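PDB 3TX1: UDP-N-acetylenolpyruvoylglucosamine reductase from Listeria monocytogenes, which probably catalyses the NADPH-dependent reduction of UDP-N-acetylenolpyruvoylglucosamine to UDP-N-acetylmuramate, using FAD, in peptidoglycan precursor synthesis. Local coordinates for residues 138-143 with 210-215; 261-266 with 301-306; 77-82 with 98-103. All blocks are in the same frame, centred on the assembly; numbering follows the deposited sequence.

Contact 1 (138-143 with 210-215); sequences SGLEFA and FSLALE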
ATOM      1  N   SER A 138       6.583 -17.208 -14.119  1.00 53.95           N
ATOM      2  CA  SER A 138       5.426 -16.455 -14.582  1.00 53.41           C
ATOM      3  C   SER A 138       4.252 -16.475 -13.614  1.00 49.63           C
ATOM      4  O   SER A 138       4.014 -17.453 -12.909  1.00 49.74           O
ATOM      5  CB  SER A 138       4.972 -16.949 -15.953  1.00 55.32           C
ATOM      6  OG  SER A 138       3.846 -16.209 -16.368  1.00 53.53           O
ATOM      7  N   GLY A 139       3.519 -15.377 -13.615  1.00 46.67           N
ATOM      8  CA  GLY A 139       2.352 -15.253 -12.783  1.00 46.33           C
ATOM      9  C   GLY A 139       2.337 -13.905 -12.105  1.00 45.90           C
ATOM     10  O   GLY A 139       1.271 -13.470 -11.660  1.00 45.73           O
ATOM     11  N   LEU A 140       3.513 -13.266 -11.987  1.00 44.89           N
ATOM     12  CA  LEU A 140       3.603 -11.935 -11.363  1.00 43.31           C
ATOM     13  C   LEU A 140       3.608 -10.735 -12.335  1.00 43.04           C
ATOM     14  O   LEU A 140       3.460  -9.584 -11.920  1.00 39.44           O
ATOM     15  CB  LEU A 140       4.814 -11.822 -10.422  1.00 41.92           C
ATOM     16  CG  LEU A 140       4.717 -12.341  -8.985  1.00 41.56           C
ATOM     17  CD1 LEU A 140       6.013 -11.969  -8.272  1.00 40.80           C
ATOM     18  CD2 LEU A 140       3.500 -11.842  -8.195  1.00 37.09           C
ATOM     19  N   GLU A 141       3.757 -11.001 -13.622  1.00 42.94           N
ATOM     20  CA  GLU A 141       3.902  -9.913 -14.545  1.00 43.09           C
ATOM     21  C   GLU A 141       3.065  -8.698 -14.174  1.00 41.17           C
ATOM     22  O   GLU A 141       3.569  -7.568 -14.243  1.00 39.77           O
ATOM     23  CB  GLU A 141       3.607 -10.353 -15.972  1.00 46.15           C
ATOM     24  CG  GLU A 141       4.455 -11.508 -16.485  1.00 49.96           C
ATOM     25  CD  GLU A 141       4.009 -12.852 -15.930  1.00 52.02           C
ATOM     26  OE1 GLU A 141       3.276 -12.869 -14.899  1.00 51.40           O
ATOM     27  OE2 GLU A 141       4.385 -13.880 -16.535  1.00 52.49           O
ATOM     28  N   PHE A 142       1.822  -8.940 -13.745  1.00 40.07           N
ATOM     29  CA  PHE A 142       0.863  -7.875 -13.463  1.00 40.70           C
ATOM     30  C   PHE A 142       1.285  -6.820 -12.414  1.00 39.54           C
ATOM     31  O   PHE A 142       0.652  -5.742 -12.323  1.00 38.22           O
ATOM     32  CB  PHE A 142      -0.513  -8.459 -13.091  1.00 43.31           C
ATOM     33  CG  PHE A 142      -0.530  -9.192 -11.775  1.00 47.29           C
ATOM     34  CD1 PHE A 142      -0.478  -8.500 -10.570  1.00 45.92           C
ATOM     35  CD2 PHE A 142      -0.629 -10.562 -11.736  1.00 48.44           C
ATOM     36  CE1 PHE A 142      -0.483  -9.167  -9.366  1.00 44.34           C
ATOM     37  CE2 PHE A 142      -0.658 -11.230 -10.530  1.00 49.49           C
ATOM     38  CZ  PHE A 142      -0.581 -10.534  -9.345  1.00 46.97           C
ATOM     39  N   ALA A 143       2.339  -7.140 -11.656  1.00 35.86           N
ATOM     40  CA  ALA A 143       2.826  -6.342 -10.555  1.00 33.48           C
ATOM     41  C   ALA A 143       4.169  -5.652 -10.818  1.00 34.73           C
ATOM     42  O   ALA A 143       4.756  -5.036  -9.928  1.00 35.85           O
ATOM     43  CB  ALA A 143       2.895  -7.201  -9.299  1.00 31.37           C
ATOM     44  N   PHE A 210       4.531 -17.040  -3.183  1.00 48.94           N
ATOM     45  CA  PHE A 210       3.760 -17.090  -4.427  1.00 49.44           C
ATOM     46  C   PHE A 210       4.068 -18.357  -5.252  1.00 52.59           C
ATOM     47  O   PHE A 210       5.245 -18.681  -5.485  1.00 53.77           O
ATOM     48  CB  PHE A 210       4.068 -15.866  -5.253  1.00 46.02           C
ATOM     49  CG  PHE A 210       4.037 -14.579  -4.485  1.00 41.99           C
ATOM     50  CD1 PHE A 210       5.223 -13.984  -4.068  1.00 41.07           C
ATOM     51  CD2 PHE A 210       2.831 -13.921  -4.243  1.00 40.91           C
ATOM     52  CE1 PHE A 210       5.215 -12.775  -3.395  1.00 37.54           C
ATOM     53  CE2 PHE A 210       2.807 -12.712  -3.572  1.00 37.58           C
ATOM     54  CZ  PHE A 210       4.002 -12.143  -3.149  1.00 37.06           C
ATOM     55  N   SER A 211       3.017 -19.083  -5.651  1.00 55.19           N
ATOM     56  CA  SER A 211       3.116 -20.299  -6.489  1.00 57.68           C
ATOM     57  C   SER A 211       3.221 -19.940  -7.978  1.00 56.82           C
ATOM     58  O   SER A 211       2.202 -19.759  -8.647  1.00 56.58           O
ATOM     59  CB  SER A 211       1.872 -21.157  -6.314  1.00 60.82           C
ATOM     60  OG  SER A 211       1.981 -22.029  -5.221  1.00 66.18           O
ATOM     61  N   LEU A 212       4.407 -19.860  -8.539  1.00 55.84           N
ATOM     62  CA  LEU A 212       4.478 -19.495  -9.934  1.00 55.73           C
ATOM     63  C   LEU A 212       4.698 -20.683 -10.860  1.00 59.48           C
ATOM     64  O   LEU A 212       4.828 -21.800 -10.432  1.00 64.65           O
ATOM     65  CB  LEU A 212       5.541 -18.431 -10.154  1.00 52.77           C
ATOM     66  CG  LEU A 212       5.567 -17.224  -9.227  1.00 48.59           C
ATOM     67  CD1 LEU A 212       6.618 -16.221  -9.635  1.00 46.42           C
ATOM     68  CD2 LEU A 212       4.218 -16.581  -9.022  1.00 47.08           C
ATOM     69  N   ALA A 213       4.726 -20.437 -12.140  1.00 58.70           N
ATOM     70  CA  ALA A 213       5.004 -21.501 -13.090  1.00 63.27           C
ATOM     71  C   ALA A 213       6.219 -21.170 -13.985  1.00 64.27           C
ATOM     72  O   ALA A 213       6.478 -20.003 -14.303  1.00 60.80           O
ATOM     73  CB  ALA A 213       3.770 -21.787 -13.927  1.00 63.37           C
ATOM     74  N   LEU A 214       6.979 -22.194 -14.376  1.00 70.29           N
ATOM     75  CA  LEU A 214       8.112 -21.985 -15.295  1.00 71.49           C
ATOM     76  C   LEU A 214       7.669 -21.691 -16.737  1.00 72.22           C
ATOM     77  O   LEU A 214       6.788 -22.353 -17.282  1.00 73.84           O
ATOM     78  CB  LEU A 214       9.162 -23.100 -15.212  1.00 73.55           C
ATOM     79  CG  LEU A 214      10.148 -22.910 -14.051  1.00 72.41           C
ATOM     80  CD1 LEU A 214      10.860 -24.219 -13.752  1.00 78.24           C
ATOM     81  CD2 LEU A 214      11.154 -21.776 -14.269  1.00 68.15           C
ATOM     82  N   GLU A 215       8.290 -20.663 -17.309  1.00 71.31           N
ATOM     83  CA  GLU A 215       7.993 -20.153 -18.630  1.00 74.16           C
ATOM     84  C   GLU A 215       9.159 -19.295 -19.127  1.00 74.61           C
ATOM     85  O   GLU A 215       9.893 -18.694 -18.328  1.00 73.61           O
ATOM     86  CB  GLU A 215       6.670 -19.375 -18.600  1.00 75.68           C
ATOM     87  CG  GLU A 215       6.197 -18.841 -19.938  1.00 80.20           C
ATOM     88  CD  GLU A 215       4.858 -18.121 -19.858  1.00 87.89           C
ATOM     89  OE1 GLU A 215       4.292 -17.994 -18.736  1.00 89.44           O
ATOM     90  OE2 GLU A 215       4.377 -17.670 -20.927  1.00 87.98           O
TER

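Contact 2 (261-266 with 301-306); sequences SGLQGH and QTVREK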
ATOM      1  N   SER A 261     -16.794  16.161 -15.018  1.00 33.77           N
ATOM      2  CA  SER A 261     -17.317  17.187 -14.104  1.00 32.87           C
ATOM      3  C   SER A 261     -16.520  18.491 -14.114  1.00 31.54           C
ATOM      4  O   SER A 261     -16.804  19.392 -13.344  1.00 30.81           O
ATOM      5  CB  SER A 261     -17.414  16.642 -12.684  1.00 31.87           C
ATOM      6  OG  SER A 261     -18.233  15.484 -12.691  1.00 33.43           O
ATOM      7  N   GLY A 262     -15.524  18.574 -14.996  1.00 31.09           N
ATOM      8  CA  GLY A 262     -14.695  19.739 -15.113  1.00 30.06           C
ATOM      9  C   GLY A 262     -13.655  19.841 -14.034  1.00 28.79           C
ATOM     10  O   GLY A 262     -13.117  20.908 -13.803  1.00 30.06           O
ATOM     11  N   LEU A 263     -13.346  18.744 -13.364  1.00 27.60           N
ATOM     12  CA  LEU A 263     -12.349  18.778 -12.296  1.00 26.14           C
ATOM     13  C   LEU A 263     -10.922  18.486 -12.688  1.00 25.59           C
ATOM     14  O   LEU A 263     -10.050  18.603 -11.865  1.00 25.67           O
ATOM     15  CB  LEU A 263     -12.708  17.795 -11.189  1.00 26.22           C
ATOM     16  CG  LEU A 263     -14.005  18.070 -10.443  1.00 27.48           C
ATOM     17  CD1 LEU A 263     -14.477  16.742  -9.850  1.00 26.83           C
ATOM     18  CD2 LEU A 263     -13.790  19.163  -9.412  1.00 25.44           C
ATOM     19  N   GLN A 264     -10.651  18.092 -13.919  1.00 27.05           N
ATOM     20  CA  GLN A 264      -9.278  17.763 -14.270  1.00 25.64           C
ATOM     21  C   GLN A 264      -8.394  19.010 -14.334  1.00 26.46           C
ATOM     22  O   GLN A 264      -8.713  19.973 -15.055  1.00 27.64           O
ATOM     23  CB  GLN A 264      -9.213  16.995 -15.569  1.00 26.45           C
ATOM     24  CG  GLN A 264      -7.836  16.395 -15.754  1.00 26.51           C
ATOM     25  CD  GLN A 264      -7.747  15.376 -16.879  1.00 27.64           C
ATOM     26  OE1 GLN A 264      -8.504  15.423 -17.857  1.00 28.50           O
ATOM     27  NE2 GLN A 264      -6.791  14.454 -16.748  1.00 27.18           N
ATOM     28  N   GLY A 265      -7.293  18.970 -13.567  1.00 25.05           N
ATOM     29  CA  GLY A 265      -6.343  20.063 -13.479  1.00 24.57           C
ATOM     30  C   GLY A 265      -6.611  20.867 -12.224  1.00 24.47           C
ATOM     31  O   GLY A 265      -5.808  21.685 -11.822  1.00 25.45           O
ATOM     32  N   HIS A 266      -7.735  20.621 -11.572  1.00 24.29           N
ATOM     33  CA  HIS A 266      -8.075  21.352 -10.372  1.00 24.26           C
ATOM     34  C   HIS A 266      -6.975  21.265  -9.372  1.00 23.66           C
ATOM     35  O   HIS A 266      -6.375  20.215  -9.213  1.00 23.85           O
ATOM     36  CB  HIS A 266      -9.392  20.866  -9.765  1.00 24.03           C
ATOM     37  CG  HIS A 266     -10.160  21.978  -9.119  1.00 25.89           C
ATOM     38  ND1 HIS A 266     -10.986  22.795  -9.828  1.00 28.15           N
ATOM     39  CD2 HIS A 266     -10.099  22.499  -7.847  1.00 26.63           C
ATOM     40  CE1 HIS A 266     -11.484  23.740  -9.023  1.00 28.71           C
ATOM     41  NE2 HIS A 266     -10.938  23.573  -7.810  1.00 28.76           N
ATOM     42  N   GLN A 301     -17.803  15.855  -3.895  1.00 27.35           N
ATOM     43  CA  GLN A 301     -18.974  16.718  -3.858  1.00 28.50           C
ATOM     44  C   GLN A 301     -19.423  17.219  -5.223  1.00 28.24           C
ATOM     45  O   GLN A 301     -20.606  17.293  -5.475  1.00 29.63           O
ATOM     46  CB  GLN A 301     -18.763  17.895  -2.904  1.00 28.61           C
ATOM     47  CG  GLN A 301     -20.007  18.735  -2.770  1.00 31.03           C
ATOM     48  CD  GLN A 301     -21.191  17.925  -2.284  1.00 32.99           C
ATOM     49  OE1 GLN A 301     -21.035  16.854  -1.664  1.00 32.86           O
ATOM     50  NE2 GLN A 301     -22.393  18.427  -2.563  1.00 34.76           N
ATOM     51  N   THR A 302     -18.483  17.568  -6.093  1.00 26.64           N
ATOM     52  CA  THR A 302     -18.817  18.112  -7.394  1.00 27.19           C
ATOM     53  C   THR A 302     -19.397  17.005  -8.271  1.00 28.58           C
ATOM     54  O   THR A 302     -20.348  17.186  -9.031  1.00 30.51           O
ATOM     55  CB  THR A 302     -17.545  18.654  -8.025  1.00 26.07           C
ATOM     56  OG1 THR A 302     -16.982  19.625  -7.143  1.00 26.71           O
ATOM     57  CG2 THR A 302     -17.812  19.313  -9.328  1.00 27.33           C
ATOM     58  N   VAL A 303     -18.829  15.824  -8.160  1.00 28.15           N
ATOM     59  CA  VAL A 303     -19.333  14.750  -8.969  1.00 29.67           C
ATOM     60  C   VAL A 303     -20.750  14.391  -8.617  1.00 33.17           C
ATOM     61  O   VAL A 303     -21.542  14.115  -9.513  1.00 35.88           O
ATOM     62  CB  VAL A 303     -18.439  13.512  -8.931  1.00 27.29           C
ATOM     63  CG1 VAL A 303     -19.119  12.368  -9.647  1.00 27.65           C
ATOM     64  CG2 VAL A 303     -17.128  13.865  -9.593  1.00 25.54           C
ATOM     65  N   ARG A 304     -21.094  14.410  -7.334  1.00 34.84           N
ATOM     66  CA  ARG A 304     -22.428  13.982  -6.987  1.00 38.84           C
ATOM     67  C   ARG A 304     -23.451  15.068  -7.378  1.00 42.12           C
ATOM     68  O   ARG A 304     -24.648  14.808  -7.526  1.00 46.11           O
ATOM     69  CB  ARG A 304     -22.506  13.495  -5.541  1.00 39.44           C
ATOM     70  CG  ARG A 304     -23.146  14.415  -4.554  1.00 44.45           C
ATOM     71  CD  ARG A 304     -23.260  13.769  -3.165  1.00 51.35           C
ATOM     72  NE  ARG A 304     -22.129  14.102  -2.284  1.00 54.43           N
ATOM     73  CZ  ARG A 304     -21.044  13.348  -2.094  1.00 54.89           C
ATOM     74  NH1 ARG A 304     -20.080  13.778  -1.266  1.00 52.80           N
ATOM     75  NH2 ARG A 304     -20.925  12.167  -2.706  1.00 48.15           N
ATOM     76  N   GLU A 305     -22.972  16.280  -7.619  1.00 41.19           N
ATOM     77  CA  GLU A 305     -23.888  17.329  -8.010  1.00 43.77           C
ATOM     78  C   GLU A 305     -24.212  17.300  -9.475  1.00 45.96           C
ATOM     79  O   GLU A 305     -25.336  17.590  -9.845  1.00 52.45           O
ATOM     80  CB  GLU A 305     -23.391  18.690  -7.577  1.00 42.07           C
ATOM     81  CG  GLU A 305     -23.493  18.864  -6.080  1.00 41.52           C
ATOM     82  CD  GLU A 305     -22.815  20.127  -5.587  1.00 43.52           C
ATOM     83  OE1 GLU A 305     -22.486  21.028  -6.417  1.00 42.91           O
ATOM     84  OE2 GLU A 305     -22.603  20.211  -4.349  1.00 43.56           O
ATOM     85  N   LYS A 306     -23.252  16.908 -10.301  1.00 46.03           N
ATOM     86  CA  LYS A 306     -23.459  16.851 -11.743  1.00 48.51           C
ATOM     87  C   LYS A 306     -24.059  15.546 -12.213  1.00 50.17           C
ATOM     88  O   LYS A 306     -24.757  15.536 -13.205  1.00 55.39           O
ATOM     89  CB  LYS A 306     -22.140  17.011 -12.494  1.00 49.41           C
ATOM     90  CG  LYS A 306     -21.264  18.173 -12.048  1.00 49.66           C
ATOM     91  CD  LYS A 306     -21.794  19.533 -12.460  1.00 52.14           C
ATOM     92  CE  LYS A 306     -20.764  20.601 -12.136  1.00 52.11           C
ATOM     93  NZ  LYS A 306     -19.455  20.408 -12.822  1.00 48.43           N
TER

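Contact 3 (77-82 with 98-103); sequences NKIPLT and RGVILH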
ATOM      1  N   ASN A  77      -1.220  -3.537  26.392  1.00 63.34           N
ATOM      2  CA  ASN A  77      -1.392  -2.229  27.010  1.00 67.99           C
ATOM      3  C   ASN A  77      -2.505  -1.442  26.337  1.00 72.80           C
ATOM      4  O   ASN A  77      -2.671  -0.247  26.596  1.00 75.44           O
ATOM      5  CB  ASN A  77      -0.084  -1.452  26.946  1.00 66.62           C
ATOM      6  CG  ASN A  77       0.988  -2.067  27.815  1.00 67.17           C
ATOM      7  OD1 ASN A  77       2.019  -2.540  27.317  1.00 66.07           O
ATOM      8  ND2 ASN A  77       0.737  -2.108  29.115  1.00 68.53           N
ATOM      9  N   LYS A  78      -3.261  -2.136  25.476  1.00 75.14           N
ATOM     10  CA  LYS A  78      -4.356  -1.555  24.667  1.00 75.73           C
ATOM     11  C   LYS A  78      -3.971  -0.281  23.901  1.00 72.30           C
ATOM     12  O   LYS A  78      -4.781   0.624  23.773  1.00 75.25           O
ATOM     13  CB  LYS A  78      -5.658  -1.362  25.480  1.00 80.45           C
ATOM     14  CG  LYS A  78      -6.296  -2.670  25.940  1.00 82.99           C
ATOM     15  CD  LYS A  78      -7.688  -2.446  26.524  1.00 89.92           C
ATOM     16  CE  LYS A  78      -8.272  -3.733  27.099  1.00 90.43           C
ATOM     17  NZ  LYS A  78      -9.684  -3.579  27.554  1.00 91.80           N
ATOM     18  N   ILE A  79      -2.735  -0.230  23.399  1.00 66.67           N
ATOM     19  CA  ILE A  79      -2.243   0.907  22.600  1.00 62.98           C
ATOM     20  C   ILE A  79      -2.582   0.663  21.125  1.00 59.72           C
ATOM     21  O   ILE A  79      -2.093  -0.330  20.533  1.00 57.30           O
ATOM     22  CB  ILE A  79      -0.706   1.062  22.709  1.00 59.10           C
ATOM     23  CG1 ILE A  79      -0.267   1.196  24.172  1.00 60.75           C
ATOM     24  CG2 ILE A  79      -0.215   2.214  21.843  1.00 58.05           C
ATOM     25  CD1 ILE A  79       1.231   1.094  24.384  1.00 59.13           C
ATOM     26  N   PRO A  80      -3.458   1.516  20.534  1.00 59.77           N
ATOM     27  CA  PRO A  80      -3.768   1.391  19.097  1.00 54.38           C
ATOM     28  C   PRO A  80      -2.488   1.215  18.298  1.00 49.41           C
ATOM     29  O   PRO A  80      -1.499   1.902  18.553  1.00 50.08           O
ATOM     30  CB  PRO A  80      -4.448   2.731  18.754  1.00 55.99           C
ATOM     31  CG  PRO A  80      -4.498   3.520  20.037  1.00 61.61           C
ATOM     32  CD  PRO A  80      -4.302   2.546  21.163  1.00 63.16           C
ATOM     33  N   LEU A  81      -2.485   0.268  17.371  1.00 45.05           N
ATOM     34  CA  LEU A  81      -1.289   0.001  16.592  1.00 42.89           C
ATOM     35  C   LEU A  81      -1.588   0.102  15.088  1.00 41.69           C
ATOM     36  O   LEU A  81      -2.629  -0.350  14.629  1.00 42.65           O
ATOM     37  CB  LEU A  81      -0.771  -1.396  16.955  1.00 41.61           C
ATOM     38  CG  LEU A  81       0.165  -2.198  16.015  1.00 38.74           C
ATOM     39  CD1 LEU A  81       1.657  -1.979  16.267  1.00 36.22           C
ATOM     40  CD2 LEU A  81      -0.191  -3.660  16.229  1.00 38.91           C
ATOM     41  N   THR A  82      -0.687   0.688  14.316  1.00 40.14           N
ATOM     42  CA  THR A  82      -0.920   0.770  12.893  1.00 40.25           C
ATOM     43  C   THR A  82       0.288   0.223  12.171  1.00 38.61           C
ATOM     44  O   THR A  82       1.426   0.424  12.605  1.00 39.39           O
ATOM     45  CB  THR A  82      -1.110   2.220  12.370  1.00 44.45           C
ATOM     46  OG1 THR A  82      -1.918   2.994  13.273  1.00 51.18           O
ATOM     47  CG2 THR A  82      -1.738   2.202  10.938  1.00 39.57           C
ATOM     48  N   ARG A  98      -2.444   8.190  16.329  1.00 71.32           N
ATOM     49  CA  ARG A  98      -2.309   7.834  17.759  1.00 75.37           C
ATOM     50  C   ARG A  98      -1.949   6.361  17.954  1.00 74.16           C
ATOM     51  O   ARG A  98      -2.489   5.476  17.276  1.00 79.36           O
ATOM     52  CB  ARG A  98      -3.579   8.174  18.568  1.00 77.10           C
ATOM     53  CG  ARG A  98      -4.044   9.631  18.547  1.00 80.87           C
ATOM     54  CD  ARG A  98      -3.126  10.614  19.269  1.00 85.42           C
ATOM     55  NE  ARG A  98      -1.855  10.943  18.599  1.00 84.77           N
ATOM     56  CZ  ARG A  98      -1.714  11.837  17.610  1.00 87.79           C
ATOM     57  NH1 ARG A  98      -2.775  12.454  17.096  1.00 88.04           N
ATOM     58  NH2 ARG A  98      -0.509  12.083  17.091  1.00 89.12           N
ATOM     59  N   GLY A  99      -1.037   6.114  18.891  1.00 70.76           N
ATOM     60  CA  GLY A  99      -0.570   4.779  19.192  1.00 66.10           C
ATOM     61  C   GLY A  99       0.834   4.592  18.639  1.00 65.19           C
ATOM     62  O   GLY A  99       1.637   5.547  18.621  1.00 67.29           O
ATOM     63  N   VAL A 100       1.113   3.368  18.180  1.00 56.57           N
ATOM     64  CA  VAL A 100       2.400   2.982  17.636  1.00 52.18           C
ATOM     65  C   VAL A 100       2.205   2.603  16.175  1.00 49.99           C
ATOM     66  O   VAL A 100       1.280   1.863  15.837  1.00 49.82           O
ATOM     67  CB  VAL A 100       2.923   1.736  18.385  1.00 52.33           C
ATOM     68  CG1 VAL A 100       4.150   1.110  17.721  1.00 48.90           C
ATOM     69  CG2 VAL A 100       3.207   2.070  19.836  1.00 57.95           C
ATOM     70  N   ILE A 101       3.086   3.106  15.320  1.00 47.33           N
ATOM     71  CA  ILE A 101       3.086   2.768  13.915  1.00 44.69           C
ATOM     72  C   ILE A 101       4.312   1.876  13.702  1.00 43.94           C
ATOM     73  O   ILE A 101       5.417   2.227  14.139  1.00 47.34           O
ATOM     74  CB  ILE A 101       3.160   4.033  13.006  1.00 47.96           C
ATOM     75  CG1 ILE A 101       1.834   4.810  12.995  1.00 48.75           C
ATOM     76  CG2 ILE A 101       3.498   3.662  11.571  1.00 43.25           C
ATOM     77  CD1 ILE A 101       1.486   5.493  14.308  1.00 53.71           C
ATOM     78  N   LEU A 102       4.105   0.714  13.073  1.00 38.09           N
ATOM     79  CA  LEU A 102       5.166  -0.229  12.762  1.00 34.68           C
ATOM     80  C   LEU A 102       5.437  -0.224  11.285  1.00 33.35           C
ATOM     81  O   LEU A 102       4.518  -0.381  10.486  1.00 31.69           O
ATOM     82  CB  LEU A 102       4.728  -1.644  13.065  1.00 33.15           C
ATOM     83  CG  LEU A 102       4.972  -2.460  14.309  1.00 33.46           C
ATOM     84  CD1 LEU A 102       4.447  -3.845  13.975  1.00 30.95           C
ATOM     85  CD2 LEU A 102       6.456  -2.550  14.572  1.00 34.25           C
ATOM     86  N   HIS A 103       6.707  -0.112  10.943  1.00 32.92           N
ATOM     87  CA  HIS A 103       7.139  -0.064   9.583  1.00 33.23           C
ATOM     88  C   HIS A 103       8.170  -1.166   9.454  1.00 34.89           C
ATOM     89  O   HIS A 103       9.224  -1.174  10.106  1.00 36.84           O
ATOM     90  CB  HIS A 103       7.669   1.350   9.295  1.00 36.71           C
ATOM     91  CG  HIS A 103       8.000   1.614   7.840  1.00 37.29           C
ATOM     92  ND1 HIS A 103       7.093   1.490   6.849  1.00 36.52           N
ATOM     93  CD2 HIS A 103       9.182   2.032   7.239  1.00 40.15           C
ATOM     94  CE1 HIS A 103       7.682   1.774   5.668  1.00 36.99           C
ATOM     95  NE2 HIS A 103       8.960   2.103   5.911  1.00 39.25           N
TER

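Contact 1 (138-143 with 210-215)
Ser138 and Ala213 face each other as an antiparallel hydrogen-bonded pair, each giving its amide to the other's carbonyl. Ser138 N lies 2.8 Å from Ala213 O and Ala213 N lies 3.2 Å from Ser138 O, both bonds within 10° of straight and both in the carbonyl plane. Beside this pair, the extended Glu215 chain brings OE1 to Ser138, 3.0 Å from its OG. The hydroxyl lies between two carboxylates, for Glu141 OE2 is also close to it; the modelled bond from Ser138 OG to that oxygen is too short to trust in detail. Glu141 OE1 accepts Gly139 N at 2.8 Å in a bent bond, met on the syn side but tilted from the carboxylate plane. Glu141 OE2 and Glu215 OE1 stand 4.7 Å apart, so each carboxylate would probably tend to raise the other's pKa. In the FAD-binding domain this pairing attaches the short strand 137-138 to the end of strand 204-214, at the edge of an antiparallel sheet. Gly139 then leaves the sheet at a phi of 135°, and the chain passes through Leu140 into the 3-10 turn 141-143. The apolar contact is between leucines, Leu212 CD2 meeting Leu140 CG at 4.3 Å. Ala132 of helix 125-134 and Val168 touch both leucines.

Contact 2 (261-266 with 301-306)
Leu263 reaches its forked end toward the side chain of Thr302, tip to tip, so that its CD1 and CD2 both lie 4.0 Å from Thr302 CB. The CD1 branch also leans over to the next helix residue and meets Val303 CG2 at 3.9 Å. Ser261 OG also approaches this valine methyl, at 3.7 Å. Neither hydroxyl depends on the other segment for its bonding: Ser261 OG is hydrogen-bonded to Leu257 O and Thr302 OG1 to Tyr298 O, each four residues back along the chain, so the contact of Leu263 with Thr302 and Val303 is mainly one of carbon. The loop follows helix 254-260, which ends in a Schellman motif with Gly262 at positive phi (78°). A type II turn from Leu263 to His266 comes directly after it, closed by His266 N to Leu263 O at 3.1 Å, with Gly265 in its third position. In the C-terminal domain the loop containing these features packs Ser261 and Leu263 against the long helix 289-307. Farther along that helix, Lys306 CG lies 4.1 Å from Ser261 OG, and bends at chi2 (-72°) and chi4 bring Lys306 NZ round to 2.9 Å from Ser261 O. At the other end of the loop, the His266 ring stacks on Tyr298.

Contact 3 (77-82 with 98-103)
Leu81 and Thr82 run parallel to Val100 and Ile101, and three backbone bonds secure the pairing: Val100 N to Pro80 O at 3.0 Å, Thr82 N to Val100 O at 2.8 Å and Leu102 N to Thr82 O at 2.7 Å. The chain turns a corner at Gly99, whose CA makes a C-H...O contact with Pro80 O at 3.1 Å. The closely packed face is apolar. Leu81 CG stands anti to the backbone N (chi1 159°), which directs the branch toward the partner strand, where Leu81 CD1 lies 3.9 Å from Leu102 CG; Ile79 CG2 lies obliquely against Val100 CG2 at 4.0 Å. Helix 64-76 closes over this face, with Cys74 on Ile79 and Val100 and Val71 on Leu102; it links strand 54-60 to strand 81-84 in a beta-alpha-beta crossover, with 100-103 between them in the sheet. On the reverse face Thr82 and Ile101 point the same way side by side, Thr82 CB to Ile101 CG1 4.0 Å, and the threonine side chain lies about 5 Å from the bound FAD. The solvent side is looser: Pro80 and Arg98 are exposed, and the guanidinium leads away to a salt bridge with Asp56. The chemistry is thus divided: the main-chain bonding pattern sets the parallel register of the two strands, aliphatic carbon fills the helix side, and the charge is met by a partner outside the pairing.

How the contacts relate
Along the chain contact 3 closes first, then contact 1, then contact 2, each complete before the next opens. Contacts 1 and 3 share the FAD-binding domain but use different sheets: contact 3 pairs strands of the four-stranded mixed sheet, contact 1 joins the edge of the antiparallel sheet. Their centres lie about 35 Å apart on opposite sides of the chain's centre, with nearest atoms about 17 Å apart. Contact 2, in the C-terminal domain, stands about 39 Å from contact 1 and about 37 Å from contact 3, centre to centre, and touches neither. The three lie in separate parts of the fold; contact 3 comes near the FAD, while the side chain of Leu140 stays about 11 Å from it.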